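Local coordinates for protein integral membrane indolylacetylinositol arabinosyltransferase EmbC (Mycolicibacterium smegmatis, PDB 7BVE) that probably transfers arabinose units as a membrane-embedded glycosyltransferase, building arabinan polymers of the mycobacterial cell wall, at residues Val268-Val273 against Val702-Gly707; Trp329-Thr334 against Leu378-Arg383; Leu370-Trp375 against Ala692-Val697. All blocks are in the same frame, centred on the assembly; numbering follows the deposited sequence.

Interaction 1 (Val268-Val273 against Val702-Gly707); sequences VWWHFV and VSLTLG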
loop_
_atom_site.group_PDB
_atom_site.type_symbol
_atom_site.label_atom_id
_atom_site.label_comp_id
_atom_site.label_asym_id
_atom_site.label_seq_id
_atom_site.Cartn_x
_atom_site.Cartn_y
_atom_site.Cartn_z
ATOM N N VAL A 268 22.759 -26.438 10.370
ATOM C CA VAL A 268 22.213 -27.475 11.251
ATOM C C VAL A 268 21.520 -26.852 12.467
ATOM O O VAL A 268 20.418 -27.265 12.869
ATOM C CB VAL A 268 23.327 -28.456 11.657
ATOM C CG1 VAL A 268 22.853 -29.432 12.688
ATOM C CG2 VAL A 268 23.802 -29.220 10.455
ATOM N N TRP A 269 22.122 -25.811 13.042
ATOM C CA TRP A 269 21.520 -25.189 14.212
ATOM C C TRP A 269 20.259 -24.411 13.852
ATOM O O TRP A 269 19.310 -24.365 14.639
ATOM C CB TRP A 269 22.561 -24.314 14.902
ATOM C CG TRP A 269 22.147 -23.682 16.195
ATOM C CD1 TRP A 269 22.052 -22.354 16.451
ATOM C CD2 TRP A 269 21.745 -24.351 17.396
ATOM N NE1 TRP A 269 21.649 -22.150 17.741
ATOM C CE2 TRP A 269 21.467 -23.363 18.347
ATOM C CE3 TRP A 269 21.616 -25.693 17.766
ATOM C CZ2 TRP A 269 21.028 -23.667 19.626
ATOM C CZ3 TRP A 269 21.199 -25.991 19.037
ATOM C CH2 TRP A 269 20.911 -24.985 19.953
ATOM N N TRP A 270 20.201 -23.835 12.656
ATOM C CA TRP A 270 18.957 -23.222 12.218
ATOM C C TRP A 270 17.910 -24.266 11.862
ATOM O O TRP A 270 16.714 -23.977 11.909
ATOM C CB TRP A 270 19.228 -22.325 11.025
ATOM C CG TRP A 270 18.065 -21.585 10.531
ATOM C CD1 TRP A 270 17.292 -21.906 9.471
ATOM C CD2 TRP A 270 17.556 -20.362 11.044
ATOM N NE1 TRP A 270 16.319 -20.968 9.294
ATOM C CE2 TRP A 270 16.459 -20.005 10.253
ATOM C CE3 TRP A 270 17.918 -19.533 12.104
ATOM C CZ2 TRP A 270 15.724 -18.861 10.482
ATOM C CZ3 TRP A 270 17.188 -18.405 12.331
ATOM C CH2 TRP A 270 16.108 -18.070 11.520
ATOM N N HIS A 271 18.333 -25.470 11.480
ATOM C CA HIS A 271 17.376 -26.547 11.273
ATOM C C HIS A 271 16.697 -26.935 12.573
ATOM O O HIS A 271 15.522 -27.303 12.570
ATOM C CB HIS A 271 18.081 -27.750 10.655
ATOM C CG HIS A 271 17.171 -28.888 10.315
ATOM N ND1 HIS A 271 16.318 -28.861 9.237
ATOM C CD2 HIS A 271 17.004 -30.098 10.894
ATOM C CE1 HIS A 271 15.655 -29.999 9.176
ATOM N NE2 HIS A 271 16.053 -30.767 10.170
ATOM N N PHE A 272 17.403 -26.840 13.695
ATOM C CA PHE A 272 16.727 -27.133 14.963
ATOM C C PHE A 272 15.991 -25.934 15.573
ATOM O O PHE A 272 14.771 -25.988 15.738
ATOM C CB PHE A 272 17.710 -27.741 15.955
ATOM C CG PHE A 272 18.058 -29.147 15.632
ATOM C CD1 PHE A 272 17.200 -30.167 15.971
ATOM C CD2 PHE A 272 19.219 -29.454 14.960
ATOM C CE1 PHE A 272 17.495 -31.463 15.664
ATOM C CE2 PHE A 272 19.520 -30.753 14.651
ATOM C CZ PHE A 272 18.654 -31.756 15.004
ATOM N N VAL A 273 16.691 -24.859 15.930
ATOM C CA VAL A 273 16.033 -23.675 16.504
ATOM C C VAL A 273 15.829 -22.661 15.376
ATOM O O VAL A 273 16.589 -21.716 15.183
ATOM C CB VAL A 273 16.808 -23.107 17.701
ATOM C CG1 VAL A 273 16.738 -24.035 18.857
ATOM C CG2 VAL A 273 18.238 -23.011 17.436
ATOM N N VAL A 702 20.978 -15.538 16.803
ATOM C CA VAL A 702 20.927 -15.245 18.231
ATOM C C VAL A 702 19.522 -14.826 18.669
ATOM O O VAL A 702 19.102 -15.143 19.787
ATOM C CB VAL A 702 22.012 -14.197 18.558
ATOM C CG1 VAL A 702 21.891 -13.643 19.949
ATOM C CG2 VAL A 702 23.369 -14.834 18.438
ATOM N N SER A 703 18.740 -14.190 17.789
ATOM C CA SER A 703 17.390 -13.794 18.179
ATOM C C SER A 703 16.470 -14.997 18.346
ATOM O O SER A 703 15.702 -15.065 19.312
ATOM C CB SER A 703 16.811 -12.812 17.168
ATOM O OG SER A 703 16.534 -13.451 15.945
ATOM N N LEU A 704 16.564 -15.990 17.460
ATOM C CA LEU A 704 15.730 -17.173 17.708
ATOM C C LEU A 704 16.273 -18.097 18.798
ATOM O O LEU A 704 15.483 -18.783 19.460
ATOM C CB LEU A 704 15.475 -17.944 16.422
ATOM C CG LEU A 704 14.289 -17.324 15.687
ATOM C CD1 LEU A 704 14.138 -17.916 14.371
ATOM C CD2 LEU A 704 13.028 -17.614 16.441
ATOM N N THR A 705 17.582 -18.093 19.062
ATOM C CA THR A 705 18.078 -18.847 20.213
ATOM C C THR A 705 17.633 -18.210 21.530
ATOM O O THR A 705 17.268 -18.915 22.479
ATOM C CB THR A 705 19.596 -18.955 20.140
ATOM O OG1 THR A 705 19.963 -19.483 18.866
ATOM C CG2 THR A 705 20.112 -19.890 21.194
ATOM N N LEU A 706 17.595 -16.875 21.591
ATOM C CA LEU A 706 17.075 -16.209 22.782
ATOM C C LEU A 706 15.571 -16.378 22.916
ATOM O O LEU A 706 15.057 -16.430 24.033
ATOM C CB LEU A 706 17.427 -14.729 22.774
ATOM C CG LEU A 706 18.861 -14.366 23.102
ATOM C CD1 LEU A 706 19.044 -12.888 22.916
ATOM C CD2 LEU A 706 19.139 -14.754 24.525
ATOM N N GLY A 707 14.849 -16.453 21.799
ATOM C CA GLY A 707 13.434 -16.782 21.872
ATOM C C GLY A 707 13.181 -18.171 22.426
ATOM O O GLY A 707 12.196 -18.399 23.126
#

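Interaction 2 (Trp329-Thr334 against Leu378-Arg383); sequences WMRFPT and LNNGLR. With PO4 (phosphate ion), chain F.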
loop_
_atom_site.group_PDB
_atom_site.type_symbol
_atom_site.label_atom_id
_atom_site.label_comp_id
_atom_site.label_asym_id
_atom_site.label_seq_id
_atom_site.Cartn_x
_atom_site.Cartn_y
_atom_site.Cartn_z
ATOM N N TRP A 329 12.020 -34.358 10.663
ATOM C CA TRP A 329 12.148 -35.356 9.610
ATOM C C TRP A 329 11.637 -34.830 8.282
ATOM O O TRP A 329 12.213 -35.128 7.233
ATOM C CB TRP A 329 11.415 -36.633 9.986
ATOM C CG TRP A 329 11.485 -37.662 8.913
ATOM C CD1 TRP A 329 10.485 -38.036 8.075
ATOM C CD2 TRP A 329 12.630 -38.425 8.530
ATOM N NE1 TRP A 329 10.924 -38.999 7.210
ATOM C CE2 TRP A 329 12.242 -39.253 7.469
ATOM C CE3 TRP A 329 13.946 -38.490 8.989
ATOM C CZ2 TRP A 329 13.118 -40.138 6.864
ATOM C CZ3 TRP A 329 14.810 -39.361 8.384
ATOM C CH2 TRP A 329 14.396 -40.174 7.332
ATOM N N MET A 330 10.557 -34.056 8.298
ATOM C CA MET A 330 9.969 -33.616 7.045
ATOM C C MET A 330 10.786 -32.538 6.353
ATOM O O MET A 330 10.724 -32.431 5.128
ATOM C CB MET A 330 8.545 -33.127 7.267
ATOM C CG MET A 330 7.564 -34.219 7.626
ATOM S SD MET A 330 7.560 -35.577 6.449
ATOM C CE MET A 330 6.953 -34.778 4.982
ATOM N N ARG A 331 11.563 -31.757 7.091
ATOM C CA ARG A 331 12.355 -30.684 6.512
ATOM C C ARG A 331 13.807 -31.071 6.300
ATOM O O ARG A 331 14.629 -30.197 6.042
ATOM C CB ARG A 331 12.289 -29.453 7.404
ATOM C CG ARG A 331 10.917 -28.874 7.570
ATOM C CD ARG A 331 10.968 -27.690 8.496
ATOM N NE ARG A 331 11.370 -28.086 9.839
ATOM C CZ ARG A 331 12.481 -27.678 10.432
ATOM N NH1 ARG A 331 13.288 -26.853 9.803
ATOM N NH2 ARG A 331 12.783 -28.086 11.648
ATOM N N PHE A 332 14.141 -32.348 6.417
ATOM C CA PHE A 332 15.508 -32.824 6.204
ATOM C C PHE A 332 15.990 -32.807 4.750
ATOM O O PHE A 332 17.186 -32.531 4.538
ATOM C CB PHE A 332 15.616 -34.215 6.842
ATOM C CG PHE A 332 16.978 -34.814 6.767
ATOM C CD1 PHE A 332 18.034 -34.237 7.439
ATOM C CD2 PHE A 332 17.192 -35.992 6.083
ATOM C CE1 PHE A 332 19.290 -34.796 7.387
ATOM C CE2 PHE A 332 18.444 -36.556 6.035
ATOM C CZ PHE A 332 19.491 -35.958 6.689
ATOM N N PRO A 333 15.170 -33.096 3.717
ATOM C CA PRO A 333 15.649 -32.843 2.346
ATOM C C PRO A 333 15.974 -31.394 2.044
ATOM O O PRO A 333 16.856 -31.137 1.223
ATOM C CB PRO A 333 14.487 -33.338 1.483
ATOM C CG PRO A 333 13.875 -34.355 2.261
ATOM C CD PRO A 333 13.940 -33.915 3.657
ATOM N N THR A 334 15.315 -30.444 2.700
ATOM C CA THR A 334 15.651 -29.036 2.529
ATOM C C THR A 334 17.022 -28.716 3.122
ATOM O O THR A 334 17.780 -27.908 2.570
ATOM C CB THR A 334 14.556 -28.192 3.172
ATOM O OG1 THR A 334 13.297 -28.562 2.608
ATOM C CG2 THR A 334 14.770 -26.742 2.911
ATOM N N LEU A 378 14.168 -17.499 4.470
ATOM C CA LEU A 378 13.291 -17.725 3.331
ATOM C C LEU A 378 13.159 -19.170 2.881
ATOM O O LEU A 378 12.218 -19.463 2.140
ATOM C CB LEU A 378 13.757 -16.887 2.131
ATOM C CG LEU A 378 13.528 -15.380 2.185
ATOM C CD1 LEU A 378 14.302 -14.681 1.115
ATOM C CD2 LEU A 378 12.069 -15.096 2.000
ATOM N N ASN A 379 14.040 -20.081 3.292
ATOM C CA ASN A 379 14.020 -21.433 2.743
ATOM C C ASN A 379 14.025 -22.506 3.823
ATOM O O ASN A 379 14.594 -23.570 3.618
ATOM C CB ASN A 379 15.201 -21.667 1.801
ATOM C CG ASN A 379 15.119 -20.851 0.544
ATOM O OD1 ASN A 379 14.044 -20.592 0.043
ATOM N ND2 ASN A 379 16.259 -20.478 0.002
ATOM N N ASN A 380 13.432 -22.257 4.987
ATOM C CA ASN A 380 13.347 -23.298 6.016
ATOM C C ASN A 380 11.947 -23.913 6.045
ATOM O O ASN A 380 11.187 -23.758 6.995
ATOM C CB ASN A 380 13.727 -22.736 7.380
ATOM C CG ASN A 380 14.008 -23.822 8.393
ATOM O OD1 ASN A 380 14.068 -24.997 8.055
ATOM N ND2 ASN A 380 14.139 -23.441 9.645
ATOM N N GLY A 381 11.614 -24.644 5.001
ATOM C CA GLY A 381 10.293 -25.217 4.924
ATOM C C GLY A 381 10.146 -26.222 3.816
ATOM O O GLY A 381 11.127 -26.763 3.309
ATOM N N LEU A 382 8.893 -26.461 3.442
ATOM C CA LEU A 382 8.530 -27.465 2.453
ATOM C C LEU A 382 8.170 -26.866 1.104
ATOM O O LEU A 382 7.740 -27.599 0.214
ATOM C CB LEU A 382 7.361 -28.299 2.977
ATOM C CG LEU A 382 7.648 -29.085 4.248
ATOM C CD1 LEU A 382 6.415 -29.803 4.709
ATOM C CD2 LEU A 382 8.752 -30.055 3.990
ATOM N N ARG A 383 8.361 -25.562 0.926
ATOM C CA ARG A 383 8.013 -24.876 -0.309
ATOM C C ARG A 383 8.950 -25.292 -1.449
ATOM O O ARG A 383 9.984 -25.916 -1.209
ATOM C CB ARG A 383 8.050 -23.368 -0.054
ATOM C CG ARG A 383 6.840 -22.909 0.721
ATOM C CD ARG A 383 6.703 -21.415 0.790
ATOM N NE ARG A 383 6.533 -20.819 -0.540
ATOM C CZ ARG A 383 5.380 -20.773 -1.187
ATOM N NH1 ARG A 383 4.289 -21.299 -0.651
ATOM N NH2 ARG A 383 5.315 -20.220 -2.383
HETATM P P PO4 F . 1.902 -19.759 -4.587
HETATM O O1 PO4 F . 3.054 -20.731 -4.620
HETATM O O2 PO4 F . 1.873 -19.056 -3.255
HETATM O O3 PO4 F . 2.075 -18.751 -5.695
HETATM O O4 PO4 F . 0.603 -20.493 -4.789
#

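Interaction 3 (Leu370-Trp375 against Ala692-Val697); sequences LFLAFW and ATWALV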
loop_
_atom_site.group_PDB
_atom_site.type_symbol
_atom_site.label_atom_id
_atom_site.label_comp_id
_atom_site.label_asym_id
_atom_site.label_seq_id
_atom_site.Cartn_x
_atom_site.Cartn_y
_atom_site.Cartn_z
ATOM N N LEU A 370 26.063 -13.891 1.934
ATOM C CA LEU A 370 24.836 -13.664 1.170
ATOM C C LEU A 370 24.048 -14.950 0.953
ATOM O O LEU A 370 22.811 -14.914 0.897
ATOM C CB LEU A 370 25.134 -12.994 -0.165
ATOM C CG LEU A 370 25.153 -11.474 -0.237
ATOM C CD1 LEU A 370 25.661 -11.042 -1.568
ATOM C CD2 LEU A 370 23.728 -11.010 -0.100
ATOM N N PHE A 371 24.734 -16.097 0.870
ATOM C CA PHE A 371 24.030 -17.373 0.826
ATOM C C PHE A 371 23.224 -17.609 2.097
ATOM O O PHE A 371 22.046 -17.962 2.025
ATOM C CB PHE A 371 25.004 -18.518 0.588
ATOM C CG PHE A 371 24.365 -19.857 0.688
ATOM C CD1 PHE A 371 23.482 -20.285 -0.275
ATOM C CD2 PHE A 371 24.632 -20.681 1.762
ATOM C CE1 PHE A 371 22.875 -21.502 -0.171
ATOM C CE2 PHE A 371 24.025 -21.897 1.869
ATOM C CZ PHE A 371 23.150 -22.309 0.897
ATOM N N LEU A 372 23.832 -17.410 3.270
ATOM C CA LEU A 372 23.084 -17.627 4.506
ATOM C C LEU A 372 22.005 -16.571 4.720
ATOM O O LEU A 372 20.925 -16.887 5.227
ATOM C CB LEU A 372 24.031 -17.675 5.695
ATOM C CG LEU A 372 24.898 -18.915 5.787
ATOM C CD1 LEU A 372 25.875 -18.729 6.895
ATOM C CD2 LEU A 372 24.040 -20.111 6.057
ATOM N N ALA A 373 22.257 -15.328 4.303
ATOM C CA ALA A 373 21.278 -14.260 4.479
ATOM C C ALA A 373 20.055 -14.454 3.599
ATOM O O ALA A 373 18.969 -13.979 3.940
ATOM C CB ALA A 373 21.922 -12.908 4.190
ATOM N N PHE A 374 20.204 -15.130 2.467
ATOM C CA PHE A 374 19.024 -15.545 1.715
ATOM C C PHE A 374 18.419 -16.863 2.178
ATOM O O PHE A 374 17.196 -17.011 2.132
ATOM C CB PHE A 374 19.343 -15.643 0.230
ATOM C CG PHE A 374 19.070 -14.398 -0.516
ATOM C CD1 PHE A 374 17.778 -14.167 -0.975
ATOM C CD2 PHE A 374 20.032 -13.457 -0.759
ATOM C CE1 PHE A 374 17.474 -13.045 -1.662
ATOM C CE2 PHE A 374 19.738 -12.323 -1.460
ATOM C CZ PHE A 374 18.445 -12.111 -1.909
ATOM N N TRP A 375 19.230 -17.822 2.621
ATOM C CA TRP A 375 18.708 -19.142 2.944
ATOM C C TRP A 375 17.920 -19.147 4.240
ATOM O O TRP A 375 16.884 -19.810 4.322
ATOM C CB TRP A 375 19.841 -20.156 3.054
ATOM C CG TRP A 375 19.320 -21.538 3.193
ATOM C CD1 TRP A 375 19.104 -22.224 4.344
ATOM C CD2 TRP A 375 18.956 -22.413 2.133
ATOM N NE1 TRP A 375 18.610 -23.466 4.070
ATOM C CE2 TRP A 375 18.514 -23.606 2.714
ATOM C CE3 TRP A 375 18.955 -22.299 0.743
ATOM C CZ2 TRP A 375 18.070 -24.666 1.963
ATOM C CZ3 TRP A 375 18.524 -23.354 0.003
ATOM C CH2 TRP A 375 18.098 -24.527 0.611
ATOM N N ALA A 692 28.715 -6.798 7.000
ATOM C CA ALA A 692 27.287 -6.511 7.132
ATOM C C ALA A 692 26.446 -7.784 7.082
ATOM O O ALA A 692 25.537 -7.977 7.906
ATOM C CB ALA A 692 26.851 -5.541 6.043
ATOM N N THR A 693 26.761 -8.685 6.147
ATOM C CA THR A 693 25.995 -9.914 6.008
ATOM C C THR A 693 26.215 -10.859 7.181
ATOM O O THR A 693 25.253 -11.453 7.678
ATOM C CB THR A 693 26.334 -10.587 4.683
ATOM O OG1 THR A 693 27.749 -10.680 4.538
ATOM C CG2 THR A 693 25.747 -9.814 3.528
ATOM N N TRP A 694 27.452 -10.991 7.673
ATOM C CA TRP A 694 27.639 -11.857 8.830
ATOM C C TRP A 694 27.086 -11.246 10.110
ATOM O O TRP A 694 26.642 -11.990 10.993
ATOM C CB TRP A 694 29.107 -12.226 8.992
ATOM C CG TRP A 694 29.506 -13.306 8.068
ATOM C CD1 TRP A 694 30.107 -13.174 6.865
ATOM C CD2 TRP A 694 29.311 -14.706 8.266
ATOM N NE1 TRP A 694 30.303 -14.401 6.293
ATOM C CE2 TRP A 694 29.820 -15.359 7.138
ATOM C CE3 TRP A 694 28.751 -15.475 9.296
ATOM C CZ2 TRP A 694 29.803 -16.744 7.008
ATOM C CZ3 TRP A 694 28.725 -16.838 9.163
ATOM C CH2 TRP A 694 29.240 -17.463 8.029
ATOM N N ALA A 695 27.031 -9.915 10.208
ATOM C CA ALA A 695 26.396 -9.289 11.359
ATOM C C ALA A 695 24.899 -9.564 11.384
ATOM O O ALA A 695 24.336 -9.897 12.435
ATOM C CB ALA A 695 26.662 -7.788 11.350
ATOM N N LEU A 696 24.242 -9.482 10.226
ATOM C CA LEU A 696 22.810 -9.780 10.199
ATOM C C LEU A 696 22.522 -11.267 10.404
ATOM O O LEU A 696 21.518 -11.622 11.033
ATOM C CB LEU A 696 22.178 -9.279 8.909
ATOM C CG LEU A 696 21.452 -7.933 8.998
ATOM C CD1 LEU A 696 20.227 -8.072 9.873
ATOM C CD2 LEU A 696 22.342 -6.818 9.504
ATOM N N VAL A 697 23.396 -12.152 9.911
ATOM C CA VAL A 697 23.191 -13.590 10.116
ATOM C C VAL A 697 23.300 -13.947 11.596
ATOM O O VAL A 697 22.463 -14.687 12.139
ATOM C CB VAL A 697 24.172 -14.404 9.252
ATOM C CG1 VAL A 697 24.175 -15.849 9.647
ATOM C CG2 VAL A 697 23.773 -14.329 7.804
#

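Interaction 1 (Val268-Val273 against Val702-Gly707)
Trp269 and Thr705 meet at about a right angle, the indole presenting the NE1 corner of its edge to the threonine hydroxyl. Trp269 NE1 lies 3.3 Å from Thr705 OG1, close to the ring plane, but with an N-H...O angle of 149° the hydrogen bond is weak. The hydroxyl has a firmer partner in its own helix, the carbonyl of Val701, so the tryptophan is a second and lesser claim on one oxygen. Thr705 CG2 adds an apolar touch, 4.2 Å from Trp269 CZ2.

Trp270, the next residue, works differently. Its side chain also starts with CG opposite the backbone N (chi1 -177°), yet it leaves the helix along another line and brings the far end of its six-membered ring to Leu704. Leu704 CD1 sits 3.5 Å from Trp270 CH2, approaching the ring at a slant.

Just past the helix end, Val273 points its side chain at helix 688-710. Its CG2 lies over one face of Trp269, offset toward the rim, and 4.2 Å from Thr705 OG1. Leu704 CB in turn approaches the backbone oxygen of Val273 at 4.1 Å. Two tryptophans and a valine thus receive a leucine and a threonine where the C-terminal end of helix 258-272 meets helix 688-710, joining early and late predicted membrane helices of a GT-C-type bundle.

Interaction 2 (Trp329-Thr334 against Leu378-Arg383)
Thr334, in the first turn of helix 332-349, meets Gly381 in the loop that links helices 361-378 and 385-405, a helix-to-loop junction within the GT-C-type membrane region. This is the tightly packed part. Thr334 OG1 donates to Gly381 O at 2.9 Å, with a C=O...O angle of 165° that sets the hydroxyl almost straight beyond the carbonyl. OG1 stands beside the backbone N, which leaves CG2 on the branch anti to that nitrogen, 3.3 Å from Asn379 O. One threonine thereby meets two carbonyls of the loop.

Leu382 extends the packing with its CD2 methyl, which lies 3.3 Å from Met330 O, while Met330 CB is more distant from that methyl at 4.5 Å.

On the Arg331 side the hold is less direct, though still buried. Arg331 CG stays 4.3 Å from Leu382 CD2. The chain, at the N-cap position of helix 332-349, bends at chi3 and sends NH1 to Asn380 OD1, 2.7 Å away. The oxygen lies in the guanidinium plane at its edge, but the N-H...O angle of 120° makes the bond weak, and the amide is turned 63° from that plane. NH2 has the stronger partner, His271 O.

Arg383 leads away to line the ethambutol pocket and pairs through NH1 with Asp279. Separately, Arg383 NH2 donates a hydrogen bond to O1 of a phosphate also bonded to Thr570 OG1, at an NH2-to-O1 distance of 3.2 Å.

Interaction 3 (Leu370-Trp375 against Ala692-Val697)
Leu370 and Thr693 open a helix-helix packing contact between helices 361-378 and 688-710 in the GT-C-type membrane bundle. The two short segments run in broadly the same direction, their axes 9.0 Å apart at closest approach and crossing at 37°. Although Leu370 starts out away from the other helix, its CG still comes 4.2 Å from Thr693 CG2. That methyl faces across because Thr693 has chi1 at 50°, which tucks OG1 between the backbone N and carbonyl carbon. There the hydroxyl is hydrogen-bonded to Leu689 O in its own helix.

Phe371 turns toward helix 332-349, and Leu372 then returns to the interface and divides its side chain between two partners. Its CD1 methyl meets the benzo end of the Trp694 indole at an oblique approach, 3.8 Å from CH2, while its CB lies 4.0 Å from Val697 CG2. Trp694 sets out away from helix 361-378 but swings its ring back, and its NE1 is hydrogen-bonded to Trp365 O, a residue earlier in that same helix, which ties the indole to its neighbour.

The last step of the walk falls at Ala373, since Phe374 and Trp375 face other parts of the bundle. One methyl of Val697, CG2, fits against two consecutive residues here, Leu372 and Ala373. At Ala373, with only a methyl side chain, Val697 CG2 comes close to the backbone: it stands 3.9 Å from Ala373 N and 4.3 Å from Ala373 CB.

In the fold
Helix 688-710 is common to interactions 1 and 3, whose centres lie about 14 Å apart; it meets helix 258-272 in the first and helix 361-378 in the second. Interaction 2, with its centre about 15 Å from interaction 1 and 19 Å from interaction 3, touches both. A probable hydrogen bond between His271 O and Arg331 NH2, 3.0 Å apart, connects it to the end of helix 258-272, while Thr334 O approaches Trp375 CZ2 of helix 361-378 at 3.3 Å. Of the three contacts, interaction 2 holds a residue of the ethambutol pocket: Arg383 touches the drug, whereas the Leu382 side chain remains about 8 Å from it.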